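Local coordinates for probable glutamine-binding lipoprotein GlnH (GLNBP) (Mycobacterium tuberculosis H37Rv, PDB 6H2T) that binds aspartate, and here glutamate, as a solute-binding lipoprotein and regulates protein kinase G activity to control glutamate metabolism in mycobacteria, at residues L58-N63 with Y99-A104; E106-L111 with K121-T126; S208-I213 with A232-G237. All coordinates share one frame; numbering follows the deposited sequence.

Interaction 1 of 3, residues L58-N63 with Y99-A104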
loop_
_atom_site.group_PDB
_atom_site.type_symbol
_atom_site.label_atom_id
_atom_site.label_comp_id
_atom_site.label_asym_id
_atom_site.label_seq_id
_atom_site.Cartn_x
_atom_site.Cartn_y
_atom_site.Cartn_z
ATOM N N LEU A 58 1.562 5.713 -7.938
ATOM C CA LEU A 58 2.364 5.134 -6.851
ATOM C C LEU A 58 3.458 6.156 -6.552
ATOM O O LEU A 58 3.427 7.264 -7.089
ATOM C CB LEU A 58 2.913 3.756 -7.224
ATOM C CG LEU A 58 3.463 3.571 -8.641
ATOM C CD1 LEU A 58 4.767 4.347 -8.873
ATOM C CD2 LEU A 58 3.664 2.090 -8.889
ATOM N N ASP A 59 4.421 5.819 -5.695
ATOM C CA ASP A 59 5.568 6.728 -5.536
ATOM C C ASP A 59 6.826 5.882 -5.388
ATOM O O ASP A 59 6.810 4.676 -5.645
ATOM C CB ASP A 59 5.318 7.770 -4.423
ATOM C CG ASP A 59 5.518 7.257 -2.989
ATOM O OD1 ASP A 59 5.912 6.095 -2.732
ATOM O OD2 ASP A 59 5.251 8.089 -2.081
ATOM N N ILE A 60 7.959 6.506 -5.058
ATOM C CA ILE A 60 9.175 5.702 -4.991
ATOM C C ILE A 60 9.686 5.653 -3.560
ATOM O O ILE A 60 10.883 5.469 -3.325
ATOM C CB ILE A 60 10.260 6.206 -5.962
ATOM C CG1 ILE A 60 10.602 7.672 -5.704
ATOM C CG2 ILE A 60 9.802 6.006 -7.410
ATOM C CD1 ILE A 60 11.843 8.146 -6.476
ATOM N N GLY A 61 8.782 5.767 -2.593
ATOM C CA GLY A 61 9.173 5.786 -1.196
ATOM C C GLY A 61 8.923 4.521 -0.404
ATOM O O GLY A 61 9.066 4.548 0.827
ATOM N N SER A 62 8.578 3.401 -1.056
ATOM C CA SER A 62 8.249 2.147 -0.369
ATOM C C SER A 62 9.119 1.014 -0.905
ATOM O O SER A 62 8.737 0.300 -1.832
ATOM C CB SER A 62 6.770 1.809 -0.521
ATOM O OG SER A 62 5.976 2.797 0.122
ATOM N N ASN A 63 10.279 0.829 -0.286
ATOM C CA ASN A 63 11.171 -0.251 -0.685
ATOM C C ASN A 63 10.433 -1.581 -0.683
ATOM O O ASN A 63 9.613 -1.849 0.200
ATOM C CB ASN A 63 12.357 -0.315 0.277
ATOM C CG ASN A 63 13.432 -1.286 -0.186
ATOM O OD1 ASN A 63 14.035 -2.013 0.622
ATOM N ND2 ASN A 63 13.688 -1.298 -1.486
ATOM N N TYR A 99 3.993 6.090 -15.033
ATOM C CA TYR A 99 3.734 6.310 -13.614
ATOM C C TYR A 99 3.385 7.772 -13.377
ATOM O O TYR A 99 3.953 8.664 -14.011
ATOM C CB TYR A 99 4.944 5.895 -12.760
ATOM C CG TYR A 99 5.313 4.460 -13.038
ATOM C CD1 TYR A 99 4.527 3.426 -12.545
ATOM C CD2 TYR A 99 6.395 4.142 -13.850
ATOM C CE1 TYR A 99 4.821 2.099 -12.831
ATOM C CE2 TYR A 99 6.701 2.824 -14.144
ATOM C CZ TYR A 99 5.906 1.805 -13.628
ATOM O OH TYR A 99 6.197 0.494 -13.911
ATOM N N ARG A 100 2.391 8.005 -12.523
ATOM C CA ARG A 100 2.147 9.317 -11.939
ATOM C C ARG A 100 2.566 9.238 -10.478
ATOM O O ARG A 100 2.002 8.448 -9.711
ATOM C CB ARG A 100 0.682 9.740 -12.064
ATOM C CG ARG A 100 0.439 11.167 -11.539
ATOM C CD ARG A 100 -1.018 11.623 -11.569
ATOM N NE ARG A 100 -1.572 11.725 -12.918
ATOM C CZ ARG A 100 -1.574 12.825 -13.670
ATOM N NH1 ARG A 100 -1.044 13.959 -13.230
ATOM N NH2 ARG A 100 -2.119 12.785 -14.881
ATOM N N ILE A 101 3.575 10.017 -10.104
ATOM C CA ILE A 101 4.083 9.952 -8.737
ATOM C C ILE A 101 3.095 10.644 -7.808
ATOM O O ILE A 101 2.828 11.847 -7.945
ATOM C CB ILE A 101 5.481 10.572 -8.630
ATOM C CG1 ILE A 101 6.432 9.921 -9.632
ATOM C CG2 ILE A 101 6.004 10.436 -7.195
ATOM C CD1 ILE A 101 6.626 8.438 -9.429
ATOM N N LEU A 102 2.557 9.879 -6.851
ATOM C CA LEU A 102 1.524 10.317 -5.919
ATOM C C LEU A 102 1.905 9.874 -4.514
ATOM O O LEU A 102 2.328 8.732 -4.317
ATOM C CB LEU A 102 0.149 9.707 -6.248
ATOM C CG LEU A 102 -0.455 9.833 -7.638
ATOM C CD1 LEU A 102 -1.650 8.906 -7.747
ATOM C CD2 LEU A 102 -0.848 11.279 -7.908
ATOM N N SER A 103 1.741 10.767 -3.540
ATOM C CA SER A 103 1.923 10.358 -2.156
ATOM C C SER A 103 0.713 9.558 -1.675
ATOM O O SER A 103 -0.349 9.538 -2.305
ATOM C CB SER A 103 2.114 11.574 -1.254
ATOM O OG SER A 103 0.911 12.318 -1.208
ATOM N N ALA A 104 0.884 8.906 -0.522
ATOM C CA ALA A 104 -0.234 8.209 0.111
ATOM C C ALA A 104 -1.442 9.121 0.264
ATOM O O ALA A 104 -2.586 8.685 0.097
ATOM C CB ALA A 104 0.197 7.660 1.480
HETATM O O HOH W 1 3.566 8.345 0.171
#

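Interaction 2 of 3, residues E106-L111 with K121-T126. With GLU (glutamic acid), chain B.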
loop_
_atom_site.group_PDB
_atom_site.type_symbol
_atom_site.label_atom_id
_atom_site.label_comp_id
_atom_site.label_asym_id
_atom_site.label_seq_id
_atom_site.Cartn_x
_atom_site.Cartn_y
_atom_site.Cartn_z
ATOM N N GLU A 106 -2.452 11.426 -1.645
ATOM C CA GLU A 106 -3.017 11.837 -2.925
ATOM C C GLU A 106 -3.699 10.695 -3.670
ATOM O O GLU A 106 -4.203 10.913 -4.774
ATOM C CB GLU A 106 -1.920 12.459 -3.814
ATOM C CG GLU A 106 -1.281 13.714 -3.194
ATOM C CD GLU A 106 -0.002 14.186 -3.892
ATOM O OE1 GLU A 106 0.789 13.341 -4.360
ATOM O OE2 GLU A 106 0.230 15.420 -3.930
ATOM N N ARG A 107 -3.730 9.488 -3.098
ATOM C CA ARG A 107 -4.263 8.340 -3.828
ATOM C C ARG A 107 -5.737 8.526 -4.183
ATOM O O ARG A 107 -6.141 8.314 -5.333
ATOM C CB ARG A 107 -4.071 7.065 -3.005
ATOM C CG ARG A 107 -2.617 6.625 -2.903
ATOM C CD ARG A 107 -2.523 5.404 -1.983
ATOM N NE ARG A 107 -2.757 5.800 -0.590
ATOM C CZ ARG A 107 -2.572 4.993 0.444
ATOM N NH1 ARG A 107 -2.187 3.731 0.234
ATOM N NH2 ARG A 107 -2.786 5.441 1.677
ATOM N N VAL A 108 -6.560 8.903 -3.201
ATOM C CA VAL A 108 -7.997 9.007 -3.450
ATOM C C VAL A 108 -8.298 10.142 -4.421
ATOM O O VAL A 108 -9.075 9.970 -5.366
ATOM C CB VAL A 108 -8.752 9.177 -2.118
ATOM C CG1 VAL A 108 -10.192 9.622 -2.352
ATOM C CG2 VAL A 108 -8.709 7.870 -1.327
ATOM N N THR A 109 -7.676 11.312 -4.231
ATOM C CA THR A 109 -8.012 12.440 -5.098
ATOM C C THR A 109 -7.619 12.171 -6.547
ATOM O O THR A 109 -8.352 12.546 -7.468
ATOM C CB THR A 109 -7.364 13.734 -4.593
ATOM O OG1 THR A 109 -5.941 13.597 -4.597
ATOM C CG2 THR A 109 -7.823 14.046 -3.192
ATOM N N ALA A 110 -6.471 11.519 -6.769
ATOM C CA ALA A 110 -6.056 11.201 -8.130
ATOM C C ALA A 110 -7.078 10.310 -8.819
ATOM O O ALA A 110 -7.362 10.480 -10.012
ATOM C CB ALA A 110 -4.691 10.517 -8.119
ATOM N N LEU A 111 -7.619 9.332 -8.087
ATOM C CA LEU A 111 -8.649 8.470 -8.654
ATOM C C LEU A 111 -9.937 9.241 -8.896
ATOM O O LEU A 111 -10.580 9.063 -9.939
ATOM C CB LEU A 111 -8.902 7.277 -7.732
ATOM C CG LEU A 111 -7.739 6.286 -7.699
ATOM C CD1 LEU A 111 -7.885 5.310 -6.545
ATOM C CD2 LEU A 111 -7.628 5.552 -9.034
ATOM N N LYS A 121 -0.450 1.068 -4.761
ATOM C CA LYS A 121 0.452 1.708 -3.805
ATOM C C LYS A 121 -0.028 1.338 -2.402
ATOM O O LYS A 121 -0.614 2.170 -1.699
ATOM C CB LYS A 121 0.495 3.226 -3.994
ATOM C CG LYS A 121 1.685 3.891 -3.307
ATOM C CD LYS A 121 1.390 5.350 -2.966
ATOM C CE LYS A 121 2.592 6.000 -2.304
ATOM N NZ LYS A 121 2.945 5.338 -1.002
ATOM N N THR A 122 0.242 0.077 -2.044
ATOM C CA THR A 122 -0.112 -0.553 -0.775
ATOM C C THR A 122 -1.443 -0.056 -0.225
ATOM O O THR A 122 -1.540 0.277 0.958
ATOM C CB THR A 122 1.006 -0.346 0.268
ATOM O OG1 THR A 122 1.258 1.060 0.480
ATOM C CG2 THR A 122 2.297 -1.024 -0.191
ATOM N N MET A 123 -2.487 -0.036 -1.049
ATOM C CA MET A 123 -3.685 0.728 -0.701
ATOM C C MET A 123 -4.681 -0.151 0.044
ATOM O O MET A 123 -5.398 -0.957 -0.557
ATOM C CB MET A 123 -4.317 1.339 -1.946
ATOM C CG MET A 123 -5.315 2.415 -1.579
ATOM S SD MET A 123 -5.814 3.352 -3.023
ATOM C CE MET A 123 -6.937 4.533 -2.283
ATOM N N SER A 124 -4.761 0.041 1.362
ATOM C CA SER A 124 -5.717 -0.711 2.167
ATOM C C SER A 124 -7.154 -0.422 1.745
ATOM O O SER A 124 -7.551 0.737 1.563
ATOM C CB SER A 124 -5.525 -0.386 3.644
ATOM O OG SER A 124 -4.275 -0.910 4.064
ATOM N N ILE A 125 -7.934 -1.490 1.598
ATOM C CA ILE A 125 -9.354 -1.386 1.266
ATOM C C ILE A 125 -10.128 -1.125 2.553
ATOM O O ILE A 125 -10.099 -1.943 3.476
ATOM C CB ILE A 125 -9.858 -2.671 0.595
ATOM C CG1 ILE A 125 -9.033 -2.989 -0.655
ATOM C CG2 ILE A 125 -11.359 -2.557 0.287
ATOM C CD1 ILE A 125 -9.136 -4.448 -1.095
ATOM N N THR A 126 -10.827 0.008 2.619
ATOM C CA THR A 126 -11.599 0.354 3.804
ATOM C C THR A 126 -12.985 0.835 3.397
ATOM O O THR A 126 -13.207 1.287 2.272
ATOM C CB THR A 126 -10.937 1.457 4.658
ATOM O OG1 THR A 126 -11.014 2.711 3.964
ATOM C CG2 THR A 126 -9.472 1.121 4.969
HETATM N N GLU B . -1.673 0.375 3.691
HETATM C CA GLU B . -2.001 1.497 4.583
HETATM C C GLU B . -2.841 2.539 3.845
HETATM O O GLU B . -2.904 3.718 4.213
HETATM C CB GLU B . -0.722 2.143 5.157
HETATM C CG GLU B . 0.494 2.139 4.232
HETATM C CD GLU B . 0.313 3.007 2.999
HETATM O OE1 GLU B . 1.045 4.021 2.842
HETATM O OE2 GLU B . -0.537 2.652 2.161
HETATM O OXT GLU B . -3.479 2.182 2.850
#

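Interaction 3 of 3, residues S208-I213 with A232-G237. With GLU (glutamic acid), chain B.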
loop_
_atom_site.group_PDB
_atom_site.type_symbol
_atom_site.label_atom_id
_atom_site.label_comp_id
_atom_site.label_asym_id
_atom_site.label_seq_id
_atom_site.Cartn_x
_atom_site.Cartn_y
_atom_site.Cartn_z
ATOM N N SER A 208 5.463 3.074 12.675
ATOM C CA SER A 208 4.405 2.068 12.727
ATOM C C SER A 208 3.580 2.086 11.447
ATOM O O SER A 208 2.963 3.102 11.124
ATOM C CB SER A 208 3.495 2.271 13.942
ATOM O OG SER A 208 2.500 1.241 13.953
ATOM N N THR A 209 3.580 0.967 10.722
ATOM C CA THR A 209 2.771 0.805 9.518
ATOM C C THR A 209 2.769 -0.673 9.147
ATOM O O THR A 209 3.226 -1.526 9.920
ATOM C CB THR A 209 3.274 1.693 8.367
ATOM O OG1 THR A 209 2.317 1.676 7.295
ATOM C CG2 THR A 209 4.641 1.230 7.826
ATOM N N ASP A 210 2.245 -0.962 7.956
ATOM C CA ASP A 210 2.160 -2.324 7.436
ATOM C C ASP A 210 3.487 -3.056 7.589
ATOM O O ASP A 210 4.538 -2.529 7.206
ATOM C CB ASP A 210 1.807 -2.285 5.948
ATOM C CG ASP A 210 0.570 -1.466 5.643
ATOM O OD1 ASP A 210 -0.098 -0.970 6.571
ATOM O OD2 ASP A 210 0.283 -1.318 4.435
ATOM N N ASP A 211 3.425 -4.301 8.087
ATOM C CA ASP A 211 4.664 -5.050 8.295
ATOM C C ASP A 211 5.398 -5.300 6.985
ATOM O O ASP A 211 6.629 -5.404 6.977
ATOM C CB ASP A 211 4.393 -6.366 9.048
ATOM C CG ASP A 211 3.350 -7.296 8.375
ATOM O OD1 ASP A 211 2.675 -6.952 7.378
ATOM O OD2 ASP A 211 3.214 -8.429 8.895
ATOM N N THR A 212 4.660 -5.379 5.876
ATOM C CA THR A 212 5.252 -5.426 4.536
ATOM C C THR A 212 6.180 -4.242 4.286
ATOM O O THR A 212 7.331 -4.411 3.863
ATOM C CB THR A 212 4.118 -5.399 3.514
ATOM O OG1 THR A 212 3.167 -4.427 3.970
ATOM C CG2 THR A 212 3.445 -6.767 3.414
ATOM N N ILE A 213 5.667 -3.020 4.492
ATOM C CA ILE A 213 6.484 -1.823 4.300
ATOM C C ILE A 213 7.635 -1.784 5.301
ATOM O O ILE A 213 8.773 -1.436 4.944
ATOM C CB ILE A 213 5.595 -0.569 4.403
ATOM C CG1 ILE A 213 4.603 -0.532 3.233
ATOM C CG2 ILE A 213 6.448 0.723 4.501
ATOM C CD1 ILE A 213 3.476 0.480 3.430
ATOM N N ALA A 232 -3.556 -3.942 13.180
ATOM C CA ALA A 232 -4.674 -3.614 12.299
ATOM C C ALA A 232 -4.476 -4.269 10.944
ATOM O O ALA A 232 -3.425 -4.096 10.320
ATOM C CB ALA A 232 -4.817 -2.101 12.096
ATOM N N ASP A 233 -5.487 -4.995 10.481
ATOM C CA ASP A 233 -5.413 -5.647 9.180
ATOM C C ASP A 233 -5.334 -4.623 8.053
ATOM O O ASP A 233 -5.963 -3.563 8.109
ATOM C CB ASP A 233 -6.636 -6.537 8.972
ATOM C CG ASP A 233 -6.613 -7.245 7.636
ATOM O OD1 ASP A 233 -5.622 -7.962 7.389
ATOM O OD2 ASP A 233 -7.573 -7.093 6.845
ATOM N N GLN A 234 -4.565 -4.954 7.012
ATOM C CA GLN A 234 -4.376 -4.070 5.862
ATOM C C GLN A 234 -4.518 -4.866 4.576
ATOM O O GLN A 234 -3.520 -5.346 4.011
ATOM C CB GLN A 234 -3.010 -3.383 5.910
ATOM C CG GLN A 234 -2.655 -2.777 7.249
ATOM C CD GLN A 234 -3.482 -1.545 7.599
ATOM O OE1 GLN A 234 -3.919 -0.780 6.726
ATOM N NE2 GLN A 234 -3.679 -1.336 8.883
ATOM N N PRO A 235 -5.736 -5.013 4.065
ATOM C CA PRO A 235 -5.912 -5.760 2.815
ATOM C C PRO A 235 -5.744 -4.858 1.602
ATOM O O PRO A 235 -6.550 -3.943 1.390
ATOM C CB PRO A 235 -7.340 -6.307 2.935
ATOM C CG PRO A 235 -8.068 -5.260 3.775
ATOM C CD PRO A 235 -7.019 -4.581 4.652
ATOM N N TYR A 236 -4.708 -5.114 0.800
ATOM C CA TYR A 236 -4.371 -4.234 -0.317
ATOM C C TYR A 236 -5.299 -4.476 -1.493
ATOM O O TYR A 236 -5.504 -5.623 -1.909
ATOM C CB TYR A 236 -2.946 -4.472 -0.807
ATOM C CG TYR A 236 -1.844 -4.066 0.135
ATOM C CD1 TYR A 236 -2.115 -3.456 1.359
ATOM C CD2 TYR A 236 -0.525 -4.297 -0.207
ATOM C CE1 TYR A 236 -1.079 -3.096 2.222
ATOM C CE2 TYR A 236 0.505 -3.934 0.637
ATOM C CZ TYR A 236 0.224 -3.338 1.838
ATOM O OH TYR A 236 1.267 -2.978 2.659
ATOM N N GLY A 237 -5.789 -3.392 -2.087
ATOM C CA GLY A 237 -6.531 -3.483 -3.323
ATOM C C GLY A 237 -5.948 -2.521 -4.338
ATOM O O GLY A 237 -5.261 -1.563 -3.994
HETATM N N GLU B . -1.673 0.375 3.691
HETATM C CA GLU B . -2.001 1.497 4.583
HETATM C C GLU B . -2.841 2.539 3.845
HETATM O O GLU B . -2.904 3.718 4.213
HETATM C CB GLU B . -0.722 2.143 5.157
HETATM C CG GLU B . 0.494 2.139 4.232
HETATM C CD GLU B . 0.313 3.007 2.999
HETATM O OE1 GLU B . 1.045 4.021 2.842
HETATM O OE2 GLU B . -0.537 2.652 2.161
HETATM O OXT GLU B . -3.479 2.182 2.850
#

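Interaction 1 of 3, residues L58-N63 with Y99-A104
A chi1 of 42° tucks CG of Leu-58 into the space flanked by its own N and C atoms and turns the isobutyl group toward Tyr-99, where a chi1 of -56° sets CG opposite the carbonyl carbon. Both leucine methyls lie near the CD1 side of the ring, obliquely to it, the closest approach being Leu-58 CD1 to Tyr-99 CD1 at 3.8 Å. The backbones beneath form a short parallel beta bridge between Leu-58 and Ile-101. Leu-58 uses both its polar backbone atoms there: its N donates to Arg-100 O at 3.3 Å, and its O accepts from Leu-102 N at 2.8 Å, a nearly straight bond with 165° at the hydrogen. The same oxygen also receives a CA-H...O contact from Ile-101 CA at 3.2 Å.

One residue on, Asp-59 continues the contact. Its CB lies 3.1 Å from Leu-102 O and packs against CG2 of Ile-101 at 3.9 Å. The carboxylate then works in two directions. OD1 is met from above the carboxylate plane by Gly-61 N, closing an Asx turn that bends the chain after the strand; OD2 accepts from a water that in turn takes the N-H of Ala-104, so one buried acid joins both loops leaving the sheet. OD1 also has a weak, long ion pair with Lys-121, and Ala-104 touches the bound glutamate. The bridge thus marks the C-terminal ends of two neighbouring parallel strands, 54-58 and 97-101, where such proteins commonly place their ligand-binding loops. Helix 78-91 packs Val-80 against Leu-58 and Tyr-99, while Ile-75 of strand 75-76 touches Tyr-99, Ile-60 and Ile-101.

Interaction 2 of 3, residues E106-L111 with K121-T126
This is a buried ligand-binding contact in the periplasmic-binding-protein fold of a family 3 solute-binding protein: the first turn of helix 107-112 faces the loop between strand 118-119 and helix 127-130, and glutamate is held where they meet. Arg-107 reaches from the helix to the loop, its chain bent at chi3 (-72°), which carries the guanidinium edge to the ligand. Arg-107 NH1 donates to Lys-121 O at 2.9 Å; it lies almost in line with the carbonyl, yet the bond is bent at the hydrogen (136°). A second bond runs from Arg-107 NH1 to OE2 of the glutamate side chain at 2.8 Å. NH2 donates to the ligand's main-chain carboxylate O, so one guanidinium grips both ends of the amino acid. NE is tied back to Ala-104 O, which should steady the group's rotation.

The loop answers with its own bonds. Thr-122 OG1 donates to OE2, while the ligand ammonium donates to Thr-122 O and Ser-124 OG. Alongside the aliphatic part of Arg-107, Met-123 runs extended in the opposite direction, its CE touching Arg-107 CB and Val-108 CG2, each at 3.9 Å. Ser-124 N closes the grip, donating to OXT of the glutamate at 2.9 Å with 163° at the hydrogen.

Interaction 3 of 3, residues S208-I213 with A232-G237
This contact supplies the acidic side of the ammonium site in the amino acid pocket, the carboxylate of Asp-210. Its OD2 accepts from the glutamate N at 2.7 Å and also from Tyr-236 OH at 2.6 Å, the hydroxyl coming on the anti side of the carboxylate, 17° out of its plane. Tyr-236 OH in turn accepts from Thr-212 OG1 at 2.7 Å, giving a chain of hydrogen bonds from Thr-212 through Tyr-236 to Asp-210, which should help fix the carboxylate. Thr-212 can reach because a chi1 of 42° turns its OG1 to the tyrosine.

Asp-210 occupies the N-cap position of helix 211-220, though its side chain is turned to the ligand and makes no capping bond. Facing it is strand 233-241, which pairs antiparallel with strands 118-119, 133-135 and 140-149 in the mixed sheet of this periplasmic-binding-protein fold. Gln-234, bent at chi2, lays its CG 3.2 Å from Asp-210 OD1, with amide and carboxylate planes 23° apart; its OE1 is hydrogen-bonded to Ser-124 and Thr-172. Ile-213 presses CD1 against CG of the glutamate at 3.5 Å.

How the interactions relate
From the N terminus, interaction 1 closes the loop running from strand 54-58 through the small antiparallel sheet and helix 78-91 to strand 97-101. Interaction 2 closes a much shorter loop just downstream, and interaction 3 joins the start of helix 211-220 to strand 233-241 round an 18-residue loop; the three stand in series, none crossing or enclosing another. Interactions 1 and 2 touch where Lys-121 CE packs on Leu-102 O and Leu-102 CD1 on Ala-110 CB. Interactions 2 and 3 meet where Ile-125 N probably bonds to Pro-235 O and Thr-122 CB packs against Tyr-236 CZ, and both hold the glutamate. Interactions 1 and 3 do not touch, but both reach the same mixed sheet.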